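Local coordinates for protoporphyrinogen oxidase (Exiguobacterium sibiricum, PDB 3LOV), which probably oxidises coproporphyrinogen III to coproporphyrin III in the heme b pathway, using a bound FAD and molecular oxygen, at residues 84-89 / 349-354; 139-144 / 155-160; 281-286 / 435-440. All blocks are in the same frame, centred on the assembly; numbering follows the deposited sequence.

Overall arrangement
The three contacts sample different depths of one FAD-dependent oxidase chain. Contact 3 (281-286 / 435-440) belongs to the buried parallel sheet that carries the nucleotide, and residues at the ends of both its segments touch FAD. Contact 1 (84-89 / 349-354) lies on the opposite side of the chain's centre, its centre about 34 Å from that of contact 3, yet it too approaches the cofactor, with the side chain of Lys349 about 7 Å from FAD. Contact 2 (139-144 / 155-160) is a surface contact between a loop and the helix that follows it, away from the cofactor site; its centre is about 37 Å from that of contact 1 and about 39 Å from that of contact 3.

Contact 1: 84-89 / 349-354; sequences RNNTSQ and KWNHSA
Asn85 lies over one face of the Trp350 indole, and this is the tightly packed part of the contact. Its CB makes a CH-pi contact 3.9 Å from the centroid of the six-membered ring, while CG of Lys349 rests on the same face, displaced toward the rim. Beside this CH-pi contact the backbones are joined by a hydrogen bond from Asn86 N to Lys349 O, 2.9 Å long. With CG anti to the backbone N (chi1 180°) and the rest of its chain extended, Lys349 runs past Asn85 to a salt bridge with Asp60, an FAD-binding residue that also accepts a hydrogen bond from Trp350 NE1.

Toward solvent the fit is looser and more polar. Asn86 ND2 donates to Asn351 OD1 at 2.8 Å, but it approaches from above the acceptor's carbonyl plane, and the two amides are turned 52° against each other. The same ND2 also reaches Gln348 O. A water bridges the two backbones, donating to Arg84 O (2.7 Å) and accepting from Asn351 N (3.1 Å). The contact thus joins the loop between strands 82-84 and 90-94 to the turn after helix 346-349, with strand 228-231 alongside, where Phe228 N binds Asn85 OD1.

Contact 2: 139-144 / 155-160; sequences DSLRIP and RPRLGD
Leu141 and Arg157 meet obliquely, the leucine laying a methyl over the flat end of the arginine. Leu141 CD2 sits over the centre of the guanidinium, 4.0 Å above its plane, and also approaches Arg157 CG at 3.8 Å, so one methyl follows the arginine at both its root and its head. The arginine can pass beneath because its chain is extended from CG to NE (chi2 170°, chi3 168°). At the edge of the same group, close to its plane, lies Arg142 O, which takes a weak hydrogen bond from Arg157 NH2 at 2.9 Å. Stronger restraint comes from elsewhere: NE forms a salt bridge with Glu195, and NH1 bonds Tyr153 O one turn back.

The architecture is a loop folding back on the helix that follows it. Segment 139-144 lies in the loop after helix 124-135 and passes beside the last turn of helix 150-158, which is kinked at Pro156 and Arg157. Gly159, with positive phi, is the first residue past that helix and stands at the N-cap of helix 160-172. Pro156 turns its CB toward the loop and meets Leu141 CD2 at 4.2 Å.

Arg142 heads the other way and curls back on its own loop, where NH1 donates to both Asp139 O (2.9 Å) and Leu141 O (3.1 Å). Ile143 likewise points away from Arg157's helix, packing on Val192 and Gln196 of helix 189-198.

Contact 3: 281-286 / 435-440; sequences VLLTIP and IYLAGL. With FAD (flavin-adenine dinucleotide), chain B.
Val281 O accepts the shortest polar bond of the contact, 2.7 Å from Tyr436 N, with the donor almost on the line of the carbonyl (C=O...N angle 173°). The CA of Ile435 adds a C-H...O contact to the same oxygen at 3.4 Å. The ladder continues with Leu283 N to Tyr436 O at 2.9 Å and Ala438 N to Leu283 O at 3.0 Å. Bonds that pass back and forth from one residue to two on the neighbouring strand are the signature of parallel pairing, here with Val281, Leu282 and Leu283 opposite Ile435, Tyr436 and Leu437.

These are the last two strands of a five-stranded parallel sheet ordered 250-252, 31-35, 6-10, 280-283, 435-437, consistent with the Rossmann-type nucleotide-binding fold of flavin amine oxidases. Strand 6-10 flanks 280-283 on its other side, and Val10 O receives the Thr284 hydroxyl.

On the sheet face turned to helices 14-26 and 447-463, a chi1 of -172° together with a chi2 of 70° brings Leu282 CD1 across to Tyr436 CB at 3.7 Å and Ala438 CB at 3.8 Å. The tyrosine ring itself extends away, onto Ser460 and Ile461. On the reverse face Val281 and Ile435 run alongside each other, Val281 CB 3.9 Å from Ile435 CG1, while Leu283 sets CD1 against Ile435 CG2 and CB against Leu437 CD2.

Beyond the strands both segments run on to the cofactor. Ile285 CG2 touches the adenine at C4A (3.3 Å) and Pro286 CD approaches C8A. Gly439, whose positive phi suits a residue without a side chain, brings its bare CA beside phosphate oxygen O1P, and the N of Leu440, an FAD-binding residue, lies near the same oxygen.

Contact 1: 84-89 / 349-354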
loop_
_atom_site.group_PDB
_atom_site.type_symbol
_atom_site.label_atom_id
_atom_site.label_comp_id
_atom_site.label_asym_id
_atom_site.label_seq_id
_atom_site.Cartn_x
_atom_site.Cartn_y
_atom_site.Cartn_z
ATOM N N ARG A 84 -4.394 16.980 -4.891
ATOM C CA ARG A 84 -4.750 16.431 -3.603
ATOM C C ARG A 84 -6.165 15.878 -3.601
ATOM O O ARG A 84 -7.029 16.270 -4.411
ATOM C CB ARG A 84 -4.679 17.521 -2.568
ATOM C CG ARG A 84 -3.325 18.092 -2.389
ATOM C CD ARG A 84 -3.367 18.972 -1.164
ATOM N NE ARG A 84 -2.209 19.825 -1.153
ATOM C CZ ARG A 84 -1.047 19.523 -0.593
ATOM N NH1 ARG A 84 -0.855 18.349 0.022
ATOM N NH2 ARG A 84 -0.067 20.411 -0.659
ATOM N N ASN A 85 -6.383 14.940 -2.693
ATOM C CA ASN A 85 -7.673 14.352 -2.505
ATOM C C ASN A 85 -8.628 15.306 -1.802
ATOM O O ASN A 85 -8.221 16.068 -0.940
ATOM C CB ASN A 85 -7.571 13.040 -1.733
ATOM C CG ASN A 85 -7.236 13.227 -0.297
ATOM O OD1 ASN A 85 -6.085 13.498 0.070
ATOM N ND2 ASN A 85 -8.234 13.066 0.548
ATOM N N ASN A 86 -9.895 15.237 -2.196
ATOM C CA ASN A 86 -10.982 15.928 -1.499
ATOM C C ASN A 86 -11.379 15.132 -0.279
ATOM O O ASN A 86 -11.442 13.883 -0.320
ATOM C CB ASN A 86 -12.222 16.021 -2.406
ATOM C CG ASN A 86 -12.010 16.941 -3.581
ATOM O OD1 ASN A 86 -11.376 17.973 -3.449
ATOM N ND2 ASN A 86 -12.527 16.566 -4.737
ATOM N N THR A 87 -11.671 15.841 0.796
ATOM C CA THR A 87 -12.229 15.250 2.007
ATOM C C THR A 87 -13.686 15.699 2.115
ATOM O O THR A 87 -13.991 16.843 1.777
ATOM C CB THR A 87 -11.416 15.718 3.236
ATOM O OG1 THR A 87 -11.536 17.139 3.392
ATOM C CG2 THR A 87 -9.937 15.373 3.053
ATOM N N SER A 88 -14.586 14.820 2.558
ATOM C CA SER A 88 -15.984 15.237 2.865
ATOM C C SER A 88 -16.590 14.415 4.022
ATOM O O SER A 88 -16.422 14.800 5.181
ATOM C CB SER A 88 -16.892 15.294 1.628
ATOM O OG SER A 88 -17.079 14.033 1.018
ATOM N N GLN A 89 -17.275 13.310 3.726
ATOM C CA GLN A 89 -17.686 12.363 4.766
ATOM C C GLN A 89 -17.307 10.908 4.396
ATOM O O GLN A 89 -17.588 10.428 3.292
ATOM C CB GLN A 89 -19.202 12.474 5.071
ATOM C CG GLN A 89 -19.664 11.636 6.319
ATOM C CD GLN A 89 -19.205 12.218 7.675
ATOM O OE1 GLN A 89 -19.685 13.265 8.110
ATOM N NE2 GLN A 89 -18.284 11.523 8.345
ATOM N N LYS A 349 -13.719 11.950 -4.635
ATOM C CA LYS A 349 -12.411 12.019 -3.964
ATOM C C LYS A 349 -11.426 12.760 -4.875
ATOM O O LYS A 349 -10.619 13.526 -4.387
ATOM C CB LYS A 349 -11.922 10.605 -3.638
ATOM C CG LYS A 349 -10.556 10.505 -2.936
ATOM C CD LYS A 349 -10.252 9.054 -2.545
ATOM C CE LYS A 349 -8.869 8.875 -1.946
ATOM N NZ LYS A 349 -8.409 7.477 -2.096
ATOM N N TRP A 350 -11.525 12.538 -6.181
ATOM C CA TRP A 350 -10.631 13.151 -7.182
ATOM C C TRP A 350 -11.381 13.974 -8.242
ATOM O O TRP A 350 -12.079 13.420 -9.091
ATOM C CB TRP A 350 -9.766 12.089 -7.902
ATOM C CG TRP A 350 -8.999 11.292 -6.971
ATOM C CD1 TRP A 350 -9.252 9.994 -6.601
ATOM C CD2 TRP A 350 -7.849 11.705 -6.227
ATOM N NE1 TRP A 350 -8.341 9.587 -5.652
ATOM C CE2 TRP A 350 -7.470 10.616 -5.404
ATOM C CE3 TRP A 350 -7.106 12.889 -6.157
ATOM C CZ2 TRP A 350 -6.371 10.663 -4.569
ATOM C CZ3 TRP A 350 -5.993 12.922 -5.301
ATOM C CH2 TRP A 350 -5.658 11.823 -4.514
ATOM N N ASN A 351 -11.189 15.293 -8.207
ATOM C CA ASN A 351 -11.786 16.182 -9.193
ATOM C C ASN A 351 -11.426 15.790 -10.618
ATOM O O ASN A 351 -12.260 15.861 -11.481
ATOM C CB ASN A 351 -11.395 17.639 -8.904
ATOM C CG ASN A 351 -12.146 18.224 -7.700
ATOM O OD1 ASN A 351 -13.110 17.643 -7.214
ATOM N ND2 ASN A 351 -11.720 19.399 -7.243
ATOM N N HIS A 352 -10.207 15.326 -10.860
ATOM C CA HIS A 352 -9.726 15.056 -12.231
ATOM C C HIS A 352 -10.163 13.746 -12.896
ATOM O O HIS A 352 -10.045 13.586 -14.117
ATOM C CB HIS A 352 -8.189 15.066 -12.231
ATOM C CG HIS A 352 -7.566 13.831 -11.628
ATOM N ND1 HIS A 352 -7.423 13.654 -10.272
ATOM C CD2 HIS A 352 -7.015 12.735 -12.203
ATOM C CE1 HIS A 352 -6.815 12.502 -10.034
ATOM N NE2 HIS A 352 -6.554 11.925 -11.192
ATOM N N SER A 353 -10.644 12.788 -12.116
ATOM C CA SER A 353 -10.783 11.415 -12.611
ATOM C C SER A 353 -11.978 11.125 -13.537
ATOM O O SER A 353 -11.895 10.263 -14.428
ATOM C CB SER A 353 -10.824 10.469 -11.398
ATOM O OG SER A 353 -11.813 10.898 -10.467
ATOM N N ALA A 354 -13.093 11.815 -13.321
ATOM C CA ALA A 354 -14.351 11.436 -13.966
ATOM C C ALA A 354 -15.365 12.590 -13.831
ATOM O O ALA A 354 -16.401 12.480 -13.154
ATOM C CB ALA A 354 -14.874 10.151 -13.356
HETATM O O HOH W 1 -8.980 16.373 -6.345
#

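Contact 2: 139-144 / 155-160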
loop_
_atom_site.group_PDB
_atom_site.type_symbol
_atom_site.label_atom_id
_atom_site.label_comp_id
_atom_site.label_asym_id
_atom_site.label_seq_id
_atom_site.Cartn_x
_atom_site.Cartn_y
_atom_site.Cartn_z
ATOM N N ASP A 139 -3.683 1.905 36.467
ATOM C CA ASP A 139 -2.307 2.105 36.910
ATOM C C ASP A 139 -1.433 0.955 36.490
ATOM O O ASP A 139 -0.225 1.119 36.434
ATOM C CB ASP A 139 -2.212 2.204 38.438
ATOM C CG ASP A 139 -2.895 3.433 38.997
ATOM O OD1 ASP A 139 -3.139 4.402 38.255
ATOM O OD2 ASP A 139 -3.191 3.433 40.203
ATOM N N SER A 140 -2.036 -0.199 36.233
ATOM C CA SER A 140 -1.309 -1.361 35.756
ATOM C C SER A 140 -0.811 -1.246 34.309
ATOM O O SER A 140 0.069 -1.991 33.926
ATOM C CB SER A 140 -2.181 -2.621 35.927
ATOM O OG SER A 140 -3.262 -2.648 35.005
ATOM N N LEU A 141 -1.330 -0.328 33.496
ATOM C CA LEU A 141 -0.750 -0.133 32.142
ATOM C C LEU A 141 0.731 0.221 32.200
ATOM O O LEU A 141 1.164 0.946 33.105
ATOM C CB LEU A 141 -1.454 0.991 31.391
ATOM C CG LEU A 141 -2.920 0.758 31.034
ATOM C CD1 LEU A 141 -3.569 2.068 30.654
ATOM C CD2 LEU A 141 -3.040 -0.311 29.937
ATOM N N ARG A 142 1.506 -0.270 31.229
ATOM C CA ARG A 142 2.929 0.068 31.065
ATOM C C ARG A 142 3.195 0.444 29.621
ATOM O O ARG A 142 2.722 -0.242 28.701
ATOM C CB ARG A 142 3.826 -1.136 31.383
ATOM C CG ARG A 142 3.752 -1.631 32.800
ATOM C CD ARG A 142 4.415 -0.662 33.778
ATOM N NE ARG A 142 4.327 -1.181 35.149
ATOM C CZ ARG A 142 3.349 -0.914 36.020
ATOM N NH1 ARG A 142 2.329 -0.113 35.719
ATOM N NH2 ARG A 142 3.391 -1.460 37.224
ATOM N N ILE A 143 3.943 1.523 29.415
ATOM C CA ILE A 143 4.420 1.901 28.074
ATOM C C ILE A 143 5.268 0.723 27.512
ATOM O O ILE A 143 6.194 0.249 28.190
ATOM C CB ILE A 143 5.303 3.190 28.140
ATOM C CG1 ILE A 143 4.452 4.403 28.509
ATOM C CG2 ILE A 143 6.043 3.424 26.803
ATOM C CD1 ILE A 143 3.852 5.137 27.310
ATOM N N PRO A 144 4.967 0.250 26.289
ATOM C CA PRO A 144 5.802 -0.860 25.783
ATOM C C PRO A 144 7.215 -0.388 25.445
ATOM O O PRO A 144 7.385 0.608 24.747
ATOM C CB PRO A 144 5.052 -1.354 24.542
ATOM C CG PRO A 144 4.226 -0.151 24.103
ATOM C CD PRO A 144 3.929 0.669 25.330
ATOM N N ARG A 155 -5.884 -2.809 22.805
ATOM C CA ARG A 155 -7.041 -3.426 23.424
ATOM C C ARG A 155 -7.128 -3.171 24.946
ATOM O O ARG A 155 -8.195 -2.860 25.465
ATOM C CB ARG A 155 -7.135 -4.940 23.114
ATOM C CG ARG A 155 -7.647 -5.230 21.693
ATOM C CD ARG A 155 -7.449 -6.665 21.316
ATOM N NE ARG A 155 -7.835 -6.932 19.939
ATOM C CZ ARG A 155 -9.066 -7.192 19.514
ATOM N NH1 ARG A 155 -10.102 -7.229 20.343
ATOM N NH2 ARG A 155 -9.260 -7.373 18.227
ATOM N N PRO A 156 -6.018 -3.307 25.665
ATOM C CA PRO A 156 -6.126 -3.000 27.102
ATOM C C PRO A 156 -6.439 -1.523 27.437
ATOM O O PRO A 156 -6.938 -1.236 28.526
ATOM C CB PRO A 156 -4.748 -3.403 27.675
ATOM C CG PRO A 156 -4.023 -4.140 26.547
ATOM C CD PRO A 156 -4.690 -3.823 25.265
ATOM N N ARG A 157 -6.127 -0.605 26.521
ATOM C CA ARG A 157 -6.320 0.816 26.739
ATOM C C ARG A 157 -7.685 1.296 26.299
ATOM O O ARG A 157 -8.203 2.253 26.863
ATOM C CB ARG A 157 -5.234 1.625 26.012
ATOM C CG ARG A 157 -3.823 1.377 26.583
ATOM C CD ARG A 157 -2.669 1.966 25.732
ATOM N NE ARG A 157 -1.438 1.916 26.506
ATOM C CZ ARG A 157 -0.757 0.792 26.781
ATOM N NH1 ARG A 157 -1.125 -0.390 26.291
ATOM N NH2 ARG A 157 0.292 0.837 27.571
ATOM N N LEU A 158 -8.237 0.676 25.257
ATOM C CA LEU A 158 -9.455 1.160 24.611
ATOM C C LEU A 158 -10.604 0.147 24.610
ATOM O O LEU A 158 -11.737 0.505 24.262
ATOM C CB LEU A 158 -9.184 1.558 23.145
ATOM C CG LEU A 158 -8.166 2.639 22.893
ATOM C CD1 LEU A 158 -7.745 2.612 21.374
ATOM C CD2 LEU A 158 -8.702 4.013 23.387
ATOM N N GLY A 159 -10.316 -1.105 24.953
ATOM C CA GLY A 159 -11.309 -2.166 24.898
ATOM C C GLY A 159 -11.491 -2.807 23.524
ATOM O O GLY A 159 -11.165 -2.224 22.469
ATOM N N ASP A 160 -12.038 -4.015 23.538
ATOM C CA ASP A 160 -12.165 -4.827 22.323
ATOM C C ASP A 160 -13.152 -4.261 21.331
ATOM O O ASP A 160 -12.869 -4.233 20.121
ATOM C CB ASP A 160 -12.584 -6.256 22.656
ATOM C CG ASP A 160 -11.555 -7.004 23.449
ATOM O OD1 ASP A 160 -10.318 -6.869 23.231
ATOM O OD2 ASP A 160 -11.987 -7.799 24.293
#

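Contact 3: 281-286 / 435-440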
loop_
_atom_site.group_PDB
_atom_site.type_symbol
_atom_site.label_atom_id
_atom_site.label_comp_id
_atom_site.label_asym_id
_atom_site.label_seq_id
_atom_site.Cartn_x
_atom_site.Cartn_y
_atom_site.Cartn_z
ATOM N N VAL A 281 23.217 -7.083 -8.929
ATOM C CA VAL A 281 21.850 -7.438 -9.229
ATOM C C VAL A 281 20.925 -6.821 -8.167
ATOM O O VAL A 281 21.145 -7.042 -6.963
ATOM C CB VAL A 281 21.658 -8.967 -9.258
ATOM C CG1 VAL A 281 20.222 -9.333 -9.755
ATOM C CG2 VAL A 281 22.725 -9.639 -10.126
ATOM N N LEU A 282 19.920 -6.057 -8.609
ATOM C CA LEU A 282 18.861 -5.551 -7.722
ATOM C C LEU A 282 17.571 -6.283 -8.072
ATOM O O LEU A 282 16.996 -6.102 -9.159
ATOM C CB LEU A 282 18.696 -4.008 -7.767
ATOM C CG LEU A 282 17.719 -3.380 -6.718
ATOM C CD1 LEU A 282 18.221 -3.423 -5.235
ATOM C CD2 LEU A 282 17.395 -1.938 -7.073
ATOM N N LEU A 283 17.152 -7.166 -7.156
ATOM C CA LEU A 283 15.882 -7.862 -7.274
ATOM C C LEU A 283 14.726 -7.021 -6.673
ATOM O O LEU A 283 14.739 -6.698 -5.494
ATOM C CB LEU A 283 15.969 -9.272 -6.633
ATOM C CG LEU A 283 17.065 -10.194 -7.188
ATOM C CD1 LEU A 283 17.181 -11.546 -6.411
ATOM C CD2 LEU A 283 16.819 -10.479 -8.701
ATOM N N THR A 284 13.718 -6.701 -7.491
ATOM C CA THR A 284 12.573 -5.895 -7.058
ATOM C C THR A 284 11.277 -6.639 -7.339
ATOM O O THR A 284 10.193 -6.071 -7.261
ATOM C CB THR A 284 12.580 -4.469 -7.722
ATOM O OG1 THR A 284 12.186 -4.526 -9.098
ATOM C CG2 THR A 284 13.976 -3.842 -7.659
ATOM N N ILE A 285 11.423 -7.929 -7.639
ATOM C CA ILE A 285 10.338 -8.807 -8.012
ATOM C C ILE A 285 9.723 -9.425 -6.740
ATOM O O ILE A 285 10.269 -9.258 -5.665
ATOM C CB ILE A 285 10.830 -9.937 -8.918
ATOM C CG1 ILE A 285 11.787 -10.882 -8.163
ATOM C CG2 ILE A 285 11.447 -9.352 -10.185
ATOM C CD1 ILE A 285 12.290 -12.065 -9.039
ATOM N N PRO A 286 8.582 -10.103 -6.869
ATOM C CA PRO A 286 7.958 -10.632 -5.654
ATOM C C PRO A 286 8.905 -11.561 -4.876
ATOM O O PRO A 286 9.597 -12.406 -5.465
ATOM C CB PRO A 286 6.764 -11.417 -6.186
ATOM C CG PRO A 286 6.387 -10.747 -7.505
ATOM C CD PRO A 286 7.661 -10.121 -8.035
ATOM N N ILE A 435 24.352 -8.943 -4.697
ATOM C CA ILE A 435 22.926 -9.041 -4.949
ATOM C C ILE A 435 22.188 -8.313 -3.839
ATOM O O ILE A 435 22.451 -8.531 -2.661
ATOM C CB ILE A 435 22.490 -10.507 -5.166
ATOM C CG1 ILE A 435 23.283 -11.090 -6.356
ATOM C CG2 ILE A 435 20.970 -10.623 -5.398
ATOM C CD1 ILE A 435 22.757 -12.396 -6.886
ATOM N N TYR A 436 21.307 -7.395 -4.247
ATOM C CA TYR A 436 20.593 -6.484 -3.345
ATOM C C TYR A 436 19.108 -6.659 -3.631
ATOM O O TYR A 436 18.716 -7.102 -4.727
ATOM C CB TYR A 436 21.050 -5.011 -3.550
ATOM C CG TYR A 436 22.526 -4.781 -3.242
ATOM C CD1 TYR A 436 23.532 -5.040 -4.187
ATOM C CD2 TYR A 436 22.916 -4.324 -2.011
ATOM C CE1 TYR A 436 24.907 -4.865 -3.853
ATOM C CE2 TYR A 436 24.273 -4.132 -1.679
ATOM C CZ TYR A 436 25.249 -4.409 -2.608
ATOM O OH TYR A 436 26.540 -4.193 -2.223
ATOM N N LEU A 437 18.299 -6.383 -2.614
ATOM C CA LEU A 437 16.837 -6.491 -2.674
ATOM C C LEU A 437 16.159 -5.156 -2.386
ATOM O O LEU A 437 16.571 -4.438 -1.475
ATOM C CB LEU A 437 16.352 -7.497 -1.604
ATOM C CG LEU A 437 17.044 -8.841 -1.541
ATOM C CD1 LEU A 437 16.568 -9.682 -0.365
ATOM C CD2 LEU A 437 16.802 -9.592 -2.839
ATOM N N ALA A 438 15.068 -4.873 -3.101
ATOM C CA ALA A 438 14.259 -3.677 -2.870
ATOM C C ALA A 438 12.834 -3.904 -3.346
ATOM O O ALA A 438 12.562 -4.755 -4.189
ATOM C CB ALA A 438 14.887 -2.437 -3.589
ATOM N N GLY A 439 11.911 -3.156 -2.768
ATOM C CA GLY A 439 10.512 -3.298 -3.063
ATOM C C GLY A 439 9.604 -3.478 -1.870
ATOM O O GLY A 439 10.004 -3.352 -0.715
ATOM N N LEU A 440 8.353 -3.793 -2.170
ATOM C CA LEU A 440 7.294 -3.690 -1.160
ATOM C C LEU A 440 7.360 -4.733 -0.056
ATOM O O LEU A 440 6.717 -4.551 0.985
ATOM C CB LEU A 440 5.932 -3.706 -1.819
ATOM C CG LEU A 440 5.199 -5.007 -2.164
ATOM C CD1 LEU A 440 3.735 -4.584 -2.319
ATOM C CD2 LEU A 440 5.715 -5.688 -3.423
HETATM P PA FAD B . 5.372 -4.443 -8.408
HETATM O O1A FAD B . 4.546 -3.252 -8.759
HETATM O O2A FAD B . 4.685 -5.701 -8.030
HETATM O O5B FAD B . 6.352 -4.745 -9.624
HETATM C C5B FAD B . 7.045 -5.960 -9.760
HETATM C C4B FAD B . 7.531 -6.056 -11.210
HETATM O O4B FAD B . 8.420 -7.164 -11.372
HETATM C C3B FAD B . 6.363 -6.219 -12.161
HETATM O O3B FAD B . 6.467 -5.350 -13.275
HETATM C C2B FAD B . 6.492 -7.684 -12.535
HETATM O O2B FAD B . 6.034 -7.964 -13.810
HETATM C C1B FAD B . 7.987 -7.914 -12.472
HETATM N N9A FAD B . 8.409 -9.313 -12.299
HETATM C C8A FAD B . 7.849 -10.362 -11.604
HETATM N N7A FAD B . 8.617 -11.472 -11.743
HETATM C C5A FAD B . 9.678 -11.138 -12.539
HETATM C C6A FAD B . 10.792 -11.836 -13.011
HETATM N N6A FAD B . 11.007 -13.105 -12.672
HETATM N N1A FAD B . 11.711 -11.193 -13.824
HETATM C C2A FAD B . 11.559 -9.863 -14.133
HETATM N N3A FAD B . 10.470 -9.166 -13.642
HETATM C C4A FAD B . 9.548 -9.796 -12.886
HETATM N N1 FAD B . 0.666 2.191 -2.276
HETATM C C2 FAD B . 0.438 3.524 -2.071
HETATM O O2 FAD B . 1.369 4.283 -1.769
HETATM N N3 FAD B . -0.837 4.018 -2.178
HETATM C C4 FAD B . -1.892 3.229 -2.460
HETATM O O4 FAD B . -2.991 3.740 -2.571
HETATM C C4X FAD B . -1.701 1.876 -2.638
HETATM N N5 FAD B . -2.774 1.067 -2.976
HETATM C C5X FAD B . -2.545 -0.298 -3.173
HETATM C C6 FAD B . -3.617 -1.143 -3.477
HETATM C C7 FAD B . -3.401 -2.517 -3.675
HETATM C C7M FAD B . -4.554 -3.417 -4.009
HETATM C C8 FAD B . -2.100 -3.049 -3.606
HETATM C C8M FAD B . -1.822 -4.529 -3.800
HETATM C C9 FAD B . -1.023 -2.216 -3.320
HETATM C C9A FAD B . -1.229 -0.836 -3.094
HETATM N N10 FAD B . -0.148 0.005 -2.803
HETATM C C10 FAD B . -0.397 1.363 -2.568
HETATM C "C1'" FAD B . 1.276 -0.484 -2.677
HETATM C "C2'" FAD B . 1.998 -0.254 -4.028
HETATM O "O2'" FAD B . 1.375 -1.016 -4.994
HETATM C "C3'" FAD B . 3.485 -0.632 -3.991
HETATM O "O3'" FAD B . 4.127 0.393 -3.244
HETATM C "C4'" FAD B . 4.199 -0.704 -5.366
HETATM O "O4'" FAD B . 3.369 -0.949 -6.485
HETATM C "C5'" FAD B . 5.230 -1.816 -5.397
HETATM O "O5'" FAD B . 5.947 -1.738 -6.603
HETATM P P FAD B . 7.130 -2.752 -6.855
HETATM O O1P FAD B . 7.924 -3.033 -5.606
HETATM O O2P FAD B . 7.946 -2.422 -8.082
HETATM O O3P FAD B . 6.364 -4.161 -7.177
#